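Local coordinates for Non-structural protein 5 (Modoc virus, PDB 2WA2) that probably methylates the cap of viral RNA at guanine N7 and ribose 2'-O, using bound S-adenosylmethionine as methyl donor, at residues Val152-Gly157 against Leu171-Val176; Arg179-Glu182 against Gly186-Phe189. The protein carries 4 engineered substitutions. One frame throughout, in Å; residues are numbered along the deposited sequence.

Following the chain from the N terminus, strand 151-154 leads through Ile156 and Gly157 into a 13-residue connection, and contact 1 closes that loop when helix 163-183 packs back on the strand's end. The same helix then runs on to contact 2, which closes a much tighter turn of three residues before strand 188-193. The two loops neither nest nor cross; they follow in series, with centres 12 Å apart. Together they pin the helix of one beta-alpha-beta unit to both of its strands, which are parallel neighbours in the sheet. A probable hydrogen bond from Val152 N to Gly188 O (2.8 Å) joins the contacts directly.

Contact 1 (Val152-Gly157 against Leu171-Val176). With SAM (S-adenosylmethionine), chain C.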
loop_
_atom_site.group_PDB
_atom_site.type_symbol
_atom_site.label_atom_id
_atom_site.label_comp_id
_atom_site.label_asym_id
_atom_site.label_seq_id
_atom_site.Cartn_x
_atom_site.Cartn_y
_atom_site.Cartn_z
ATOM N N VAL A 152 11.706 1.704 -2.061
ATOM C CA VAL A 152 10.599 1.815 -3.023
ATOM C C VAL A 152 9.266 1.818 -2.279
ATOM O O VAL A 152 8.906 0.828 -1.640
ATOM C CB VAL A 152 10.657 0.690 -4.045
ATOM C CG1 VAL A 152 9.410 0.714 -4.958
ATOM C CG2 VAL A 152 11.965 0.752 -4.812
ATOM N N LEU A 153 8.550 2.935 -2.360
ATOM C CA LEU A 153 7.229 3.082 -1.730
ATOM C C LEU A 153 6.182 3.102 -2.812
ATOM O O LEU A 153 6.379 3.721 -3.847
ATOM C CB LEU A 153 7.119 4.400 -0.929
ATOM C CG LEU A 153 8.131 4.604 0.208
ATOM C CD1 LEU A 153 7.827 5.909 0.946
ATOM C CD2 LEU A 153 8.157 3.401 1.187
ATOM N N CYS A 154 5.035 2.464 -2.569
ATOM C CA CYS A 154 3.959 2.561 -3.553
ATOM C C CYS A 154 2.635 2.374 -2.850
ATOM O O CYS A 154 2.442 1.375 -2.159
ATOM C CB CYS A 154 4.119 1.490 -4.618
ATOM S SG CYS A 154 2.883 1.534 -5.956
ATOM N N ASP A 155 1.750 3.343 -3.002
ATOM C CA ASP A 155 0.475 3.288 -2.293
ATOM C C ASP A 155 -0.676 3.387 -3.305
ATOM O O ASP A 155 -1.682 4.048 -3.062
ATOM C CB ASP A 155 0.438 4.396 -1.236
ATOM C CG ASP A 155 -0.657 4.207 -0.174
ATOM O OD1 ASP A 155 -1.072 3.068 0.113
ATOM O OD2 ASP A 155 -1.079 5.216 0.408
ATOM N N ILE A 156 -0.519 2.708 -4.436
ATOM C CA ILE A 156 -1.559 2.679 -5.467
ATOM C C ILE A 156 -2.597 1.577 -5.182
ATOM O O ILE A 156 -2.240 0.460 -4.817
ATOM C CB ILE A 156 -0.929 2.469 -6.867
ATOM C CG1 ILE A 156 -0.044 3.666 -7.235
ATOM C CG2 ILE A 156 -1.985 2.245 -7.949
ATOM C CD1 ILE A 156 0.663 3.456 -8.523
ATOM N N GLY A 157 -3.877 1.904 -5.361
ATOM C CA GLY A 157 -4.942 0.912 -5.271
ATOM C C GLY A 157 -6.157 1.648 -4.770
ATOM O O GLY A 157 -6.213 2.053 -3.608
ATOM N N LEU A 171 -2.485 -6.780 -9.315
ATOM C CA LEU A 171 -1.509 -7.507 -10.132
ATOM C C LEU A 171 -0.639 -6.581 -10.942
ATOM O O LEU A 171 0.575 -6.787 -11.032
ATOM C CB LEU A 171 -2.199 -8.528 -11.025
ATOM C CG LEU A 171 -2.726 -9.793 -10.363
ATOM C CD1 LEU A 171 -3.227 -10.710 -11.442
ATOM C CD2 LEU A 171 -1.641 -10.515 -9.456
ATOM N N THR A 172 -1.254 -5.561 -11.545
ATOM C CA THR A 172 -0.502 -4.578 -12.292
ATOM C C THR A 172 0.542 -3.872 -11.446
ATOM O O THR A 172 1.677 -3.733 -11.869
ATOM C CB THR A 172 -1.451 -3.538 -12.951
ATOM O OG1 THR A 172 -2.247 -4.223 -13.921
ATOM C CG2 THR A 172 -0.653 -2.439 -13.647
ATOM N N VAL A 173 0.151 -3.419 -10.259
ATOM C CA VAL A 173 1.099 -2.789 -9.313
ATOM C C VAL A 173 2.249 -3.737 -8.944
ATOM O O VAL A 173 3.418 -3.352 -9.007
ATOM C CB VAL A 173 0.385 -2.294 -8.046
ATOM C CG1 VAL A 173 1.363 -1.839 -6.961
ATOM C CG2 VAL A 173 -0.579 -1.150 -8.396
ATOM N N LEU A 174 1.912 -4.962 -8.551
ATOM C CA LEU A 174 2.939 -5.936 -8.170
ATOM C C LEU A 174 3.942 -6.213 -9.311
ATOM O O LEU A 174 5.148 -6.271 -9.066
ATOM C CB LEU A 174 2.293 -7.228 -7.679
ATOM C CG LEU A 174 1.486 -7.044 -6.364
ATOM C CD1 LEU A 174 0.941 -8.373 -5.877
ATOM C CD2 LEU A 174 2.303 -6.326 -5.229
ATOM N N ASN A 175 3.434 -6.380 -10.531
ATOM C CA ASN A 175 4.300 -6.550 -11.700
ATOM C C ASN A 175 5.252 -5.343 -11.901
ATOM O O ASN A 175 6.456 -5.506 -12.162
ATOM C CB ASN A 175 3.468 -6.868 -12.952
ATOM C CG ASN A 175 4.327 -7.182 -14.146
ATOM O OD1 ASN A 175 4.356 -6.417 -15.106
ATOM N ND2 ASN A 175 5.093 -8.286 -14.074
ATOM N N VAL A 176 4.727 -4.135 -11.737
ATOM C CA VAL A 176 5.544 -2.922 -11.843
ATOM C C VAL A 176 6.606 -2.880 -10.731
ATOM O O VAL A 176 7.814 -2.682 -10.982
ATOM C CB VAL A 176 4.656 -1.661 -11.810
ATOM C CG1 VAL A 176 5.503 -0.407 -11.697
ATOM C CG2 VAL A 176 3.747 -1.643 -13.051
HETATM N N SAM C . 0.324 7.602 -0.152
HETATM C CA SAM C . -0.683 8.639 -0.556
HETATM C C SAM C . -0.684 9.798 0.445
HETATM O O SAM C . -0.120 9.652 1.536
HETATM O OXT SAM C . -1.246 10.887 0.221
HETATM C CB SAM C . -2.079 8.022 -0.635
HETATM C CG SAM C . -2.263 7.065 -1.806
HETATM S SD SAM C . -2.701 8.044 -3.252
HETATM C CE SAM C . -4.506 8.105 -3.009
HETATM C "C5'" SAM C . -2.677 6.826 -4.583
HETATM C "C4'" SAM C . -2.445 7.617 -5.871
HETATM O "O4'" SAM C . -1.927 6.815 -6.901
HETATM C "C3'" SAM C . -3.746 8.203 -6.415
HETATM O "O3'" SAM C . -3.705 9.589 -6.184
HETATM C "C2'" SAM C . -3.734 7.911 -7.904
HETATM O "O2'" SAM C . -3.994 9.090 -8.626
HETATM C "C1'" SAM C . -2.296 7.429 -8.120
HETATM N N9 SAM C . -2.166 6.500 -9.238
HETATM C C8 SAM C . -3.009 5.459 -9.547
HETATM N N7 SAM C . -2.540 4.832 -10.631
HETATM C C5 SAM C . -1.409 5.485 -11.015
HETATM C C6 SAM C . -0.518 5.276 -12.070
HETATM N N6 SAM C . -0.696 4.313 -12.956
HETATM N N1 SAM C . 0.582 6.106 -12.179
HETATM C C2 SAM C . 0.790 7.128 -11.292
HETATM N N3 SAM C . -0.079 7.354 -10.242
HETATM C C4 SAM C . -1.166 6.528 -10.138
#
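Ile156, which meets Val173 through CG2, also lies over one face of the adenine of S-adenosylmethionine. Its CD1 stands almost directly above C5 of the base at 3.8 Å, and its CG2 overhangs the C8 edge, 3.7 Å from the ligand's C8. The second flat group, the carboxylate of Asp155, serves the methionine end of the ligand: OD2 accepts a hydrogen bond from the ligand's amino N at 2.8 Å, and OD1 is hydrogen-bonded to Tyr230 OH.

On the helix side Val173 alone carries the contact, and it does so as a fork. With CG1 anti to the backbone N (chi1 171°), that methyl reaches Cys154 SG at 3.8 Å, while CG2 meets CG2 of Ile156 at 3.7 Å and, slightly farther off, its CB. The Ile156 and Val173 side chains cross obliquely. Cys154 ends strand 151-154 and turns SG to the helix. The next residue, Asp155, has its CB directed away from the helix; CG anti to N (chi1 -164°) and the bond to the ligand's N place the carboxylate. Val173 additionally touches Val191 of strand 188-193, and Ile156 touches Val141, whose backbone N is hydrogen-bonded to the ligand.

Such a site, at the C-terminal end of a parallel strand, is characteristic of Rossmann-like methyltransferases. The chemistry is divided by residue: Asp155 supplies a polar grip on the amino group, whereas Ile156 offers the adenine an apolar surface that is itself backed by Val173, making the helix residue a second-shell neighbour of the cofactor.

Contact 2 (Arg179-Glu182 against Gly186-Phe189); sequences RWLE and GCGF
This contact belongs to the return limb of a beta-alpha-beta crossover in the FtsJ-like, Rossmann-type fold: helix 163-183 nears its end, the chain turns, and strand 188-193 enters the sheet beside the parallel strand 151-154. Leu181 is the helix residue that makes the packing, and its two methyls have different tasks. CD1 sits over one face of the Phe189 ring, 4.0 Å from the centroid and 16° off the ring normal, which meets the geometry of a CH-pi contact. The displacement is toward the rim on the CD2 side of the ring. The other methyl, Leu181 CD2, touches both residues on the other side, the loop residue Cys187 at SG (3.5 Å) and Phe189 at CD2 (3.7 Å).

The Leu181 side chain crosses that of Phe189 at about a right angle. That the phenyl group offers its face to the leucine follows from the position of CD1, 3.8 Å above the ring plane. What brings the ring there is a chi1 of 55°, which holds Phe189 CG between its own backbone N and carbonyl carbon. Cys187 has its CB pointing toward the helix, and a similar first torsion sets its sulfur where SG meets Leu181 CD2. All three residues are buried. Phe189 is also stacked with Phe231 of the neighbouring antiparallel strand 229-232.

At the turn, polar groups are linked through solvent. Gly186 takes a positive phi of 83°, a conformation glycine adopts easily, and its amide enters a water bridge: one water donates to Leu181 O at 2.6 Å and accepts from Gly186 N at 3.1 Å.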
loop_
_atom_site.group_PDB
_atom_site.type_symbol
_atom_site.label_atom_id
_atom_site.label_comp_id
_atom_site.label_asym_id
_atom_site.label_seq_id
_atom_site.Cartn_x
_atom_site.Cartn_y
_atom_site.Cartn_z
ATOM N N ARG A 179 9.724 -5.069 -11.071
ATOM C CA ARG A 179 10.780 -4.496 -11.913
ATOM C C ARG A 179 11.689 -3.566 -11.112
ATOM O O ARG A 179 12.929 -3.578 -11.271
ATOM C CB ARG A 179 10.175 -3.748 -13.106
ATOM C CG ARG A 179 9.497 -4.672 -14.093
ATOM C CD ARG A 179 8.705 -3.870 -15.097
ATOM N NE ARG A 179 7.812 -4.744 -15.849
ATOM C CZ ARG A 179 6.578 -4.416 -16.222
ATOM N NH1 ARG A 179 6.071 -3.220 -15.911
ATOM N NH2 ARG A 179 5.854 -5.299 -16.904
ATOM N N TRP A 180 11.091 -2.763 -10.248
ATOM C CA TRP A 180 11.871 -1.896 -9.371
ATOM C C TRP A 180 12.769 -2.693 -8.412
ATOM O O TRP A 180 13.936 -2.344 -8.218
ATOM C CB TRP A 180 10.959 -0.956 -8.597
ATOM C CG TRP A 180 10.412 0.169 -9.482
ATOM C CD1 TRP A 180 9.337 0.127 -10.339
ATOM C CD2 TRP A 180 10.948 1.489 -9.574
ATOM N NE1 TRP A 180 9.177 1.364 -10.963
ATOM C CE2 TRP A 180 10.146 2.216 -10.504
ATOM C CE3 TRP A 180 12.031 2.132 -8.965
ATOM C CZ2 TRP A 180 10.393 3.562 -10.818
ATOM C CZ3 TRP A 180 12.280 3.469 -9.284
ATOM C CH2 TRP A 180 11.464 4.162 -10.211
ATOM N N LEU A 181 12.216 -3.745 -7.817
ATOM C CA LEU A 181 12.945 -4.588 -6.875
ATOM C C LEU A 181 14.070 -5.377 -7.555
ATOM O O LEU A 181 15.132 -5.583 -6.963
ATOM C CB LEU A 181 11.971 -5.556 -6.170
ATOM C CG LEU A 181 10.880 -4.878 -5.329
ATOM C CD1 LEU A 181 10.107 -5.841 -4.411
ATOM C CD2 LEU A 181 11.361 -3.670 -4.533
ATOM N N GLU A 182 13.813 -5.837 -8.773
ATOM C CA GLU A 182 14.814 -6.511 -9.613
ATOM C C GLU A 182 15.958 -5.554 -9.929
ATOM O O GLU A 182 17.113 -5.934 -9.792
ATOM C CB GLU A 182 14.169 -7.011 -10.912
ATOM C CG GLU A 182 14.981 -7.983 -11.771
ATOM C CD GLU A 182 14.090 -8.718 -12.784
ATOM O OE1 GLU A 182 12.836 -8.584 -12.686
ATOM O OE2 GLU A 182 14.623 -9.432 -13.679
ATOM N N GLY A 186 18.228 -5.585 -3.127
ATOM C CA GLY A 186 18.316 -5.328 -1.695
ATOM C C GLY A 186 17.642 -4.089 -1.150
ATOM O O GLY A 186 17.747 -3.795 0.052
ATOM N N CYS A 187 16.948 -3.341 -2.006
ATOM C CA CYS A 187 16.282 -2.141 -1.548
ATOM C C CYS A 187 15.173 -2.501 -0.571
ATOM O O CYS A 187 14.653 -3.630 -0.595
ATOM C CB CYS A 187 15.699 -1.345 -2.728
ATOM S SG CYS A 187 14.364 -2.182 -3.579
ATOM N N GLY A 188 14.845 -1.542 0.287
ATOM C CA GLY A 188 13.666 -1.597 1.140
ATOM C C GLY A 188 12.420 -1.282 0.319
ATOM O O GLY A 188 12.501 -0.674 -0.771
ATOM N N PHE A 189 11.265 -1.718 0.819
ATOM C CA PHE A 189 10.025 -1.477 0.064
ATOM C C PHE A 189 8.781 -1.523 0.952
ATOM O O PHE A 189 8.758 -2.161 2.030
ATOM C CB PHE A 189 9.916 -2.427 -1.158
ATOM C CG PHE A 189 10.039 -3.895 -0.810
ATOM C CD1 PHE A 189 8.936 -4.613 -0.298
ATOM C CD2 PHE A 189 11.257 -4.560 -0.969
ATOM C CE1 PHE A 189 9.079 -5.976 0.027
ATOM C CE2 PHE A 189 11.385 -5.923 -0.646
ATOM C CZ PHE A 189 10.290 -6.613 -0.136
HETATM O O HOH W 1 15.675 -6.454 -4.567
#